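Local coordinates for sterol regulatory element-binding protein cleavage-activating protein (Schizosaccharomyces pombe, PDB 4YHC), which escorts the membrane-bound transcription factor precursor sre1 for proteolytic processing when sterol or oxygen is low, this chain being the WD40 domain of the escort, at residues Lys177-Arg188 with Asp226-Leu236; Ser275-Arg283 with Asn323-Leu334. The protein carries 9 engineered substitutions. All blocks are in the same frame, centred on the assembly; numbering follows the deposited sequence.

Contact 1 of 2, residues Lys177-Arg188 with Asp226-Leu236; sequences KSISIVSPTANR and DIYGIAMADIL
With CG anti to the carbonyl carbon (chi1 -53°) and the chain extended from there to NE, Arg188 lays one edge of its guanidinium along the carboxylate of Asp234. The grip is side-on and bidentate: NE of Arg188 donates to Asp234 OD1 at 2.9 Å and NH1 of Arg188 to Asp234 OD2 at 2.7 Å, with the two planes only 24° apart. Asp234 OD2 also takes a bond from a water that lies within 2.7 Å of Thr185 OG1, and Ser183 OG lies 3.0 Å from Asp234 OD2, at best a weak bond. That hydroxyl is fixed in turn by the backbone N-H groups of Thr185 and Ala186, an ST turn and ST motif at the hairpin bend. Asp234 itself sits in a G1 beta bulge, paired with Ile235 against Ile230.

Between the charged ends the interface is apolar. Ile179 takes the first torsion that wedges CG1 between its backbone N and carbonyl carbon, and its CD1 lies 3.5 Å from Gly229 N. Ile181 CG2 packs on Ala231 CA at 3.8 Å. At the far end Lys177 NZ meets the syn lone pair of Asp226 OD1 at 3.0 Å.

Strands 177-182 and 226-230 run nearly parallel, 15° apart, yet their axes stay 7.2 Å distant, so side chains rather than a shared sheet join them: they are the first strands of successive four-stranded propeller blades. Strand 121-127 covers the other face of 177-182, and Tyr228 and Ile230 turn to strand 269-278.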
loop_
_atom_site.group_PDB
_atom_site.type_symbol
_atom_site.label_atom_id
_atom_site.label_comp_id
_atom_site.label_asym_id
_atom_site.label_seq_id
_atom_site.Cartn_x
_atom_site.Cartn_y
_atom_site.Cartn_z
ATOM N N LYS A 177 14.178 -1.832 4.723
ATOM C CA LYS A 177 12.917 -1.374 4.138
ATOM C C LYS A 177 13.208 -0.173 3.253
ATOM O O LYS A 177 13.923 0.735 3.673
ATOM C CB LYS A 177 11.990 -0.966 5.284
ATOM C CG LYS A 177 10.738 -0.212 4.917
ATOM C CD LYS A 177 9.771 -1.102 4.184
ATOM C CE LYS A 177 8.432 -0.422 3.998
ATOM N NZ LYS A 177 7.484 -0.927 4.989
ATOM N N SER A 178 12.688 -0.178 2.039
ATOM C CA SER A 178 12.828 0.974 1.167
ATOM C C SER A 178 11.459 1.350 0.680
ATOM O O SER A 178 10.631 0.501 0.505
ATOM C CB SER A 178 13.774 0.677 0.021
ATOM O OG SER A 178 13.268 -0.426 -0.732
ATOM N N ILE A 179 11.254 2.643 0.466
ATOM C CA ILE A 179 10.045 3.163 -0.110
ATOM C C ILE A 179 10.324 4.282 -1.085
ATOM O O ILE A 179 11.405 4.960 -1.063
ATOM C CB ILE A 179 9.104 3.740 0.935
ATOM C CG1 ILE A 179 9.796 4.872 1.705
ATOM C CG2 ILE A 179 8.611 2.616 1.819
ATOM C CD1 ILE A 179 8.899 5.621 2.680
ATOM N N SER A 180 9.374 4.456 -1.976
ATOM C CA SER A 180 9.431 5.561 -2.954
ATOM C C SER A 180 8.533 6.687 -2.507
ATOM O O SER A 180 7.449 6.445 -2.011
ATOM C CB SER A 180 9.058 5.036 -4.329
ATOM O OG SER A 180 7.715 5.136 -4.548
ATOM N N ILE A 181 8.978 7.920 -2.672
ATOM C CA ILE A 181 8.133 9.070 -2.516
ATOM C C ILE A 181 8.194 9.964 -3.772
ATOM O O ILE A 181 9.193 10.659 -3.996
ATOM C CB ILE A 181 8.669 9.837 -1.327
ATOM C CG1 ILE A 181 8.828 8.819 -0.156
ATOM C CG2 ILE A 181 7.807 11.030 -1.001
ATOM C CD1 ILE A 181 8.730 9.373 1.200
ATOM N N VAL A 182 7.132 9.922 -4.553
ATOM C CA VAL A 182 6.965 10.694 -5.798
ATOM C C VAL A 182 6.235 11.912 -5.316
ATOM O O VAL A 182 5.057 11.881 -5.111
ATOM C CB VAL A 182 6.137 9.884 -6.809
ATOM C CG1 VAL A 182 5.873 10.674 -8.113
ATOM C CG2 VAL A 182 6.859 8.618 -7.119
ATOM N N SER A 183 6.953 12.963 -5.007
ATOM C CA SER A 183 6.323 14.066 -4.312
ATOM C C SER A 183 6.096 15.212 -5.311
ATOM O O SER A 183 6.617 15.137 -6.383
ATOM C CB SER A 183 7.210 14.510 -3.162
ATOM O OG SER A 183 7.951 15.691 -3.475
ATOM N N PRO A 184 5.377 16.289 -4.924
ATOM C CA PRO A 184 5.281 17.431 -5.865
ATOM C C PRO A 184 6.610 18.173 -6.092
ATOM O O PRO A 184 6.785 18.843 -7.103
ATOM C CB PRO A 184 4.235 18.319 -5.209
ATOM C CG PRO A 184 3.410 17.394 -4.364
ATOM C CD PRO A 184 4.488 16.501 -3.772
ATOM N N THR A 185 7.586 17.970 -5.221
ATOM C CA THR A 185 8.849 18.696 -5.293
ATOM C C THR A 185 9.902 17.822 -5.949
ATOM O O THR A 185 10.713 18.315 -6.722
ATOM C CB THR A 185 9.233 19.213 -3.889
ATOM O OG1 THR A 185 8.281 20.215 -3.489
ATOM C CG2 THR A 185 10.635 19.811 -3.852
ATOM N N ALA A 186 9.905 16.532 -5.663
ATOM C CA ALA A 186 10.976 15.649 -6.163
ATOM C C ALA A 186 10.609 14.176 -6.102
ATOM O O ALA A 186 9.675 13.780 -5.373
ATOM C CB ALA A 186 12.238 15.880 -5.377
ATOM N N ASN A 187 11.297 13.365 -6.910
ATOM C CA ASN A 187 11.310 11.930 -6.730
ATOM C C ASN A 187 12.303 11.574 -5.674
ATOM O O ASN A 187 13.386 12.095 -5.669
ATOM C CB ASN A 187 11.655 11.234 -8.018
ATOM C CG ASN A 187 10.555 11.356 -9.040
ATOM O OD1 ASN A 187 9.408 11.690 -8.698
ATOM N ND2 ASN A 187 10.854 10.935 -10.283
ATOM N N ARG A 188 11.894 10.741 -4.728
ATOM C CA ARG A 188 12.738 10.394 -3.595
ATOM C C ARG A 188 12.701 8.921 -3.341
ATOM O O ARG A 188 11.693 8.276 -3.588
ATOM C CB ARG A 188 12.263 11.120 -2.367
ATOM C CG ARG A 188 12.112 12.599 -2.481
ATOM C CD ARG A 188 11.911 13.222 -1.104
ATOM N NE ARG A 188 11.222 14.525 -1.135
ATOM C CZ ARG A 188 11.816 15.718 -1.334
ATOM N NH1 ARG A 188 11.108 16.838 -1.386
ATOM N NH2 ARG A 188 13.101 15.791 -1.537
ATOM N N ASP A 226 10.476 1.052 11.209
ATOM C CA ASP A 226 9.816 1.117 9.902
ATOM C C ASP A 226 9.808 2.565 9.403
ATOM O O ASP A 226 10.005 3.533 10.140
ATOM C CB ASP A 226 8.354 0.609 9.979
ATOM C CG ASP A 226 7.926 -0.163 8.712
ATOM O OD1 ASP A 226 8.629 -0.040 7.651
ATOM O OD2 ASP A 226 6.861 -0.859 8.763
ATOM N N ILE A 227 9.575 2.667 8.121
ATOM C CA ILE A 227 9.331 3.956 7.463
ATOM C C ILE A 227 8.156 3.818 6.531
ATOM O O ILE A 227 7.931 2.744 5.941
ATOM C CB ILE A 227 10.563 4.469 6.686
ATOM C CG1 ILE A 227 11.077 3.496 5.622
ATOM C CG2 ILE A 227 11.674 4.795 7.621
ATOM C CD1 ILE A 227 12.248 4.073 4.829
ATOM N N TYR A 228 7.376 4.902 6.371
ATOM C CA TYR A 228 6.201 4.823 5.494
ATOM C C TYR A 228 6.003 6.235 4.961
ATOM O O TYR A 228 6.201 7.203 5.696
ATOM C CB TYR A 228 4.942 4.333 6.247
ATOM C CG TYR A 228 3.773 4.040 5.329
ATOM C CD1 TYR A 228 2.886 5.065 4.980
ATOM C CD2 TYR A 228 3.565 2.785 4.775
ATOM C CE1 TYR A 228 1.832 4.847 4.108
ATOM C CE2 TYR A 228 2.442 2.559 3.915
ATOM C CZ TYR A 228 1.638 3.619 3.595
ATOM O OH TYR A 228 0.558 3.532 2.786
ATOM N N GLY A 229 5.656 6.363 3.704
ATOM C CA GLY A 229 5.563 7.721 3.068
ATOM C C GLY A 229 4.150 8.094 2.638
ATOM O O GLY A 229 3.354 7.220 2.313
ATOM N N ILE A 230 3.792 9.361 2.715
ATOM C CA ILE A 230 2.568 9.881 2.005
ATOM C C ILE A 230 3.170 10.832 0.977
ATOM O O ILE A 230 3.570 11.967 1.291
ATOM C CB ILE A 230 1.628 10.642 2.897
ATOM C CG1 ILE A 230 1.371 9.874 4.170
ATOM C CG2 ILE A 230 0.364 11.141 2.181
ATOM C CD1 ILE A 230 0.145 9.095 4.199
ATOM N N ALA A 231 3.242 10.342 -0.239
ATOM C CA ALA A 231 4.058 10.956 -1.234
ATOM C C ALA A 231 3.511 12.353 -1.597
ATOM O O ALA A 231 4.277 13.333 -1.670
ATOM C CB ALA A 231 4.149 10.041 -2.469
ATOM N N MET A 232 2.221 12.479 -1.724
ATOM C CA MET A 232 1.694 13.795 -2.173
ATOM C C MET A 232 1.841 14.928 -1.137
ATOM O O MET A 232 1.709 16.093 -1.509
ATOM C CB MET A 232 0.196 13.713 -2.561
ATOM C CG MET A 232 -0.691 13.024 -1.561
ATOM S SD MET A 232 -2.456 12.961 -2.065
ATOM C CE MET A 232 -2.312 12.975 -3.856
ATOM N N ALA A 233 2.036 14.563 0.144
ATOM C CA ALA A 233 2.234 15.511 1.237
ATOM C C ALA A 233 3.718 15.768 1.441
ATOM O O ALA A 233 4.087 16.624 2.217
ATOM C CB ALA A 233 1.567 14.954 2.527
ATOM N N ASP A 234 4.576 14.972 0.793
ATOM C CA ASP A 234 6.035 14.974 0.960
ATOM C C ASP A 234 6.403 14.699 2.490
ATOM O O ASP A 234 7.192 15.392 3.112
ATOM C CB ASP A 234 6.675 16.258 0.454
ATOM C CG ASP A 234 8.008 16.030 -0.185
ATOM O OD1 ASP A 234 8.535 14.905 -0.131
ATOM O OD2 ASP A 234 8.495 16.970 -0.849
ATOM N N ILE A 235 5.815 13.657 3.018
ATOM C CA ILE A 235 5.975 13.299 4.403
ATOM C C ILE A 235 6.471 11.873 4.497
ATOM O O ILE A 235 5.976 11.012 3.759
ATOM C CB ILE A 235 4.643 13.347 5.130
ATOM C CG1 ILE A 235 4.301 14.816 5.384
ATOM C CG2 ILE A 235 4.739 12.667 6.495
ATOM C CD1 ILE A 235 2.900 14.987 5.843
ATOM N N LEU A 236 7.407 11.658 5.414
ATOM C CA LEU A 236 7.846 10.345 5.817
ATOM C C LEU A 236 7.574 10.117 7.288
ATOM O O LEU A 236 7.853 11.036 8.131
ATOM C CB LEU A 236 9.343 10.241 5.585
ATOM C CG LEU A 236 9.952 8.882 5.905
ATOM C CD1 LEU A 236 10.946 8.427 4.890
ATOM C CD2 LEU A 236 10.657 8.899 7.259
HETATM O O HOH W 1 6.764 18.769 -1.847
#

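Contact 2 of 2, residues Ser275-Arg283 with Asn323-Leu334; sequences SRFVNGQFR and NLVDVHDPDNSL
Arg283 and Arg276 reach from one hairpin to Asp329 and Asp331 and build a salt-bridge network. Arg283 meets Asp329 end-on, NH1 to Asp329 OD1 at 2.8 Å and NH2 to Asp329 OD2 at 2.8 Å, while the same NH1 bonds to the anti lone pair of Asp331 OD2 at 2.7 Å. Arg276 NE approaches that oxygen, Asp331 OD2, on its syn side at 3.0 Å. Gln281 OE1 takes both NE and NH2 of Arg283, and Val278 CB lies 3.6 Å above the centre of the guanidinium, so edge and face together fix its rotation. The arginines project from a beta hairpin closed by a type I' turn, Val278 to Gln281; on the loop, Asp329 OD1 accepts from Asp331 N in an Asx turn that helps to fix the Asp329 carboxylate. A leucine in place of Arg283 would probably leave Asp329 without its charged partner and set the Gln281 amide free to turn. Beside this cluster Val278 CG2 packs against Pro330 CG at 3.8 Å. The turn end is looser and largely exposed: Asn279 slides past Val325, and its OD1 lies 3.3 Å from Asn323 ND2 at an angle too poor for a hydrogen bond.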
loop_
_atom_site.group_PDB
_atom_site.type_symbol
_atom_site.label_atom_id
_atom_site.label_comp_id
_atom_site.label_asym_id
_atom_site.label_seq_id
_atom_site.Cartn_x
_atom_site.Cartn_y
_atom_site.Cartn_z
ATOM N N SER A 275 -7.887 14.085 1.727
ATOM C CA SER A 275 -6.697 14.865 1.497
ATOM C C SER A 275 -7.130 16.081 0.571
ATOM O O SER A 275 -7.916 15.900 -0.349
ATOM C CB SER A 275 -5.680 14.008 0.797
ATOM O OG SER A 275 -5.090 13.170 1.768
ATOM N N ARG A 276 -6.767 17.299 0.915
ATOM C CA ARG A 276 -6.951 18.431 -0.025
ATOM C C ARG A 276 -5.829 19.411 0.254
ATOM O O ARG A 276 -5.202 19.373 1.353
ATOM C CB ARG A 276 -8.347 19.052 0.084
ATOM C CG ARG A 276 -8.658 19.756 1.411
ATOM C CD ARG A 276 -9.100 18.807 2.488
ATOM N NE ARG A 276 -9.858 19.460 3.554
ATOM C CZ ARG A 276 -10.319 18.824 4.614
ATOM N NH1 ARG A 276 -10.086 17.509 4.750
ATOM N NH2 ARG A 276 -11.024 19.487 5.533
ATOM N N PHE A 277 -5.499 20.244 -0.740
ATOM C CA PHE A 277 -4.385 21.142 -0.605
ATOM C C PHE A 277 -4.968 22.531 -0.805
ATOM O O PHE A 277 -5.637 22.784 -1.849
ATOM C CB PHE A 277 -3.371 20.782 -1.610
ATOM C CG PHE A 277 -2.121 21.566 -1.528
ATOM C CD1 PHE A 277 -1.961 22.743 -2.247
ATOM C CD2 PHE A 277 -1.060 21.109 -0.812
ATOM C CE1 PHE A 277 -0.794 23.460 -2.170
ATOM C CE2 PHE A 277 0.090 21.826 -0.710
ATOM C CZ PHE A 277 0.236 22.997 -1.446
ATOM N N VAL A 278 -4.840 23.369 0.221
ATOM C CA VAL A 278 -5.509 24.664 0.229
ATOM C C VAL A 278 -4.508 25.686 0.794
ATOM O O VAL A 278 -3.923 25.523 1.925
ATOM C CB VAL A 278 -6.771 24.721 1.081
ATOM C CG1 VAL A 278 -7.351 26.154 1.010
ATOM C CG2 VAL A 278 -7.863 23.735 0.665
ATOM N N ASN A 279 -4.245 26.690 -0.041
ATOM C CA ASN A 279 -3.301 27.751 0.296
ATOM C C ASN A 279 -2.045 27.250 0.917
ATOM O O ASN A 279 -1.654 27.710 2.015
ATOM C CB ASN A 279 -3.988 28.725 1.268
ATOM C CG ASN A 279 -3.161 29.968 1.559
ATOM O OD1 ASN A 279 -2.203 30.310 0.842
ATOM N ND2 ASN A 279 -3.525 30.659 2.651
ATOM N N GLY A 280 -1.374 26.333 0.237
ATOM C CA GLY A 280 -0.058 25.877 0.693
ATOM C C GLY A 280 -0.090 24.829 1.799
ATOM O O GLY A 280 0.926 24.319 2.180
ATOM N N GLN A 281 -1.275 24.417 2.179
ATOM C CA GLN A 281 -1.504 23.467 3.289
ATOM C C GLN A 281 -2.028 22.138 2.802
ATOM O O GLN A 281 -3.103 22.080 2.176
ATOM C CB GLN A 281 -2.600 23.996 4.229
ATOM C CG GLN A 281 -2.218 25.289 4.902
ATOM C CD GLN A 281 -3.261 25.823 5.820
ATOM O OE1 GLN A 281 -4.411 25.370 5.866
ATOM N NE2 GLN A 281 -2.877 26.842 6.533
ATOM N N PHE A 282 -1.325 21.065 3.132
ATOM C CA PHE A 282 -1.860 19.737 2.918
ATOM C C PHE A 282 -2.770 19.390 4.080
ATOM O O PHE A 282 -2.321 19.187 5.251
ATOM C CB PHE A 282 -0.757 18.751 2.689
ATOM C CG PHE A 282 -1.247 17.418 2.181
ATOM C CD1 PHE A 282 -1.811 16.522 3.023
ATOM C CD2 PHE A 282 -1.091 17.083 0.849
ATOM C CE1 PHE A 282 -2.315 15.316 2.552
ATOM C CE2 PHE A 282 -1.589 15.877 0.343
ATOM C CZ PHE A 282 -2.227 15.013 1.209
ATOM N N ARG A 283 -4.055 19.322 3.807
ATOM C CA ARG A 283 -5.041 19.112 4.867
ATOM C C ARG A 283 -5.685 17.742 4.759
ATOM O O ARG A 283 -5.858 17.242 3.646
ATOM C CB ARG A 283 -6.124 20.154 4.861
ATOM C CG ARG A 283 -5.663 21.610 4.971
ATOM C CD ARG A 283 -6.891 22.496 4.810
ATOM N NE ARG A 283 -6.552 23.925 4.930
ATOM C CZ ARG A 283 -7.405 24.923 4.600
ATOM N NH1 ARG A 283 -8.655 24.666 4.237
ATOM N NH2 ARG A 283 -7.031 26.178 4.758
ATOM N N ASN A 323 0.862 33.080 5.868
ATOM C CA ASN A 323 0.432 33.493 4.528
ATOM C C ASN A 323 -1.028 33.977 4.481
ATOM O O ASN A 323 -1.953 33.175 4.607
ATOM C CB ASN A 323 0.606 32.316 3.563
ATOM C CG ASN A 323 0.496 32.724 2.118
ATOM O OD1 ASN A 323 0.199 33.865 1.803
ATOM N ND2 ASN A 323 0.751 31.790 1.224
ATOM N N LEU A 324 -1.224 35.274 4.229
ATOM C CA LEU A 324 -2.550 35.889 4.290
ATOM C C LEU A 324 -3.213 35.982 2.920
ATOM O O LEU A 324 -4.072 36.840 2.679
ATOM C CB LEU A 324 -2.468 37.268 4.943
ATOM C CG LEU A 324 -1.720 37.343 6.269
ATOM C CD1 LEU A 324 -1.754 38.795 6.732
ATOM C CD2 LEU A 324 -2.330 36.439 7.316
ATOM N N VAL A 325 -2.832 35.065 2.040
ATOM C CA VAL A 325 -3.480 34.925 0.744
ATOM C C VAL A 325 -4.968 34.937 1.006
ATOM O O VAL A 325 -5.454 34.254 1.912
ATOM C CB VAL A 325 -3.154 33.600 0.004
ATOM C CG1 VAL A 325 -3.745 33.624 -1.408
ATOM C CG2 VAL A 325 -1.665 33.350 -0.080
ATOM N N ASP A 326 -5.664 35.750 0.241
ATOM C CA ASP A 326 -7.089 35.808 0.277
ATOM C C ASP A 326 -7.598 34.967 -0.945
ATOM O O ASP A 326 -7.895 35.518 -2.001
ATOM C CB ASP A 326 -7.466 37.280 0.194
ATOM C CG ASP A 326 -8.947 37.524 0.128
ATOM O OD1 ASP A 326 -9.741 36.555 0.258
ATOM O OD2 ASP A 326 -9.300 38.718 -0.059
ATOM N N VAL A 327 -7.657 33.641 -0.818
ATOM C CA VAL A 327 -8.187 32.794 -1.916
ATOM C C VAL A 327 -9.272 31.883 -1.396
ATOM O O VAL A 327 -9.602 31.896 -0.204
ATOM C CB VAL A 327 -7.124 31.943 -2.678
ATOM C CG1 VAL A 327 -6.225 32.835 -3.546
ATOM C CG2 VAL A 327 -6.346 31.010 -1.741
ATOM N N HIS A 328 -9.860 31.111 -2.302
ATOM C CA HIS A 328 -10.985 30.325 -1.921
ATOM C C HIS A 328 -10.552 29.267 -0.900
ATOM O O HIS A 328 -9.583 28.542 -1.119
ATOM C CB HIS A 328 -11.682 29.681 -3.122
ATOM C CG HIS A 328 -12.913 28.946 -2.721
ATOM N ND1 HIS A 328 -13.067 27.588 -2.896
ATOM C CD2 HIS A 328 -14.007 29.366 -2.044
ATOM C CE1 HIS A 328 -14.231 27.210 -2.394
ATOM N NE2 HIS A 328 -14.820 28.271 -1.871
ATOM N N ASP A 329 -11.255 29.223 0.228
ATOM C CA ASP A 329 -10.997 28.217 1.244
ATOM C C ASP A 329 -12.246 27.397 1.498
ATOM O O ASP A 329 -13.122 27.811 2.259
ATOM C CB ASP A 329 -10.492 28.812 2.537
ATOM C CG ASP A 329 -9.980 27.728 3.506
ATOM O OD1 ASP A 329 -10.511 26.598 3.497
ATOM O OD2 ASP A 329 -9.058 28.022 4.262
ATOM N N PRO A 330 -12.320 26.215 0.860
ATOM C CA PRO A 330 -13.451 25.309 1.057
ATOM C C PRO A 330 -13.690 24.816 2.506
ATOM O O PRO A 330 -14.721 24.262 2.740
ATOM C CB PRO A 330 -13.085 24.118 0.170
ATOM C CG PRO A 330 -11.600 24.095 0.163
ATOM C CD PRO A 330 -11.204 25.557 0.155
ATOM N N ASP A 331 -12.753 24.997 3.444
ATOM C CA ASP A 331 -12.893 24.505 4.832
ATOM C C ASP A 331 -13.191 25.632 5.858
ATOM O O ASP A 331 -12.908 25.510 7.071
ATOM C CB ASP A 331 -11.597 23.772 5.255
ATOM C CG ASP A 331 -11.301 22.525 4.385
ATOM O OD1 ASP A 331 -12.193 21.656 4.265
ATOM O OD2 ASP A 331 -10.174 22.429 3.861
ATOM N N ASN A 332 -13.752 26.727 5.376
ATOM C CA ASN A 332 -14.099 27.858 6.247
ATOM C C ASN A 332 -14.939 27.424 7.461
ATOM O O ASN A 332 -14.461 27.501 8.600
ATOM C CB ASN A 332 -14.777 28.997 5.451
ATOM C CG ASN A 332 -15.847 28.495 4.494
ATOM O OD1 ASN A 332 -16.974 28.191 4.894
ATOM N ND2 ASN A 332 -15.494 28.402 3.215
ATOM N N SER A 333 -16.141 26.893 7.213
ATOM C CA SER A 333 -17.009 26.356 8.278
ATOM C C SER A 333 -16.418 25.261 9.176
ATOM O O SER A 333 -17.162 24.680 9.994
ATOM C CB SER A 333 -18.288 25.820 7.667
ATOM O OG SER A 333 -18.840 26.822 6.840
ATOM N N LEU A 334 -15.101 25.019 9.064
ATOM C CA LEU A 334 -14.406 23.974 9.855
ATOM C C LEU A 334 -13.269 24.452 10.759
ATOM O O LEU A 334 -12.530 25.386 10.443
ATOM C CB LEU A 334 -13.811 22.890 8.927
ATOM C CG LEU A 334 -14.728 21.964 8.161
ATOM C CD1 LEU A 334 -13.920 20.764 7.671
ATOM C CD2 LEU A 334 -15.901 21.533 9.017
#

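Contact 1 closes before contact 2 opens along the chain, and their centres lie 22 Å apart. Contact 1 joins two successive four-stranded antiparallel sheets; contact 2 lies farther out, about 27 Å from the centre of the chain against 12 Å for contact 1, where the loop between strands 311-317 and 335-337 folds over the hairpin of strands 269-278 and 281-292. The two meet directly: Met232 CG is 3.5 Å from Phe282 CE2, and Ala233 CA is 3.7 Å from Phe282 CD2. Three consecutive sheets are thus linked, first to second through contact 1, second to third through Phe282, within the region inferred by similarity to interact with sre1.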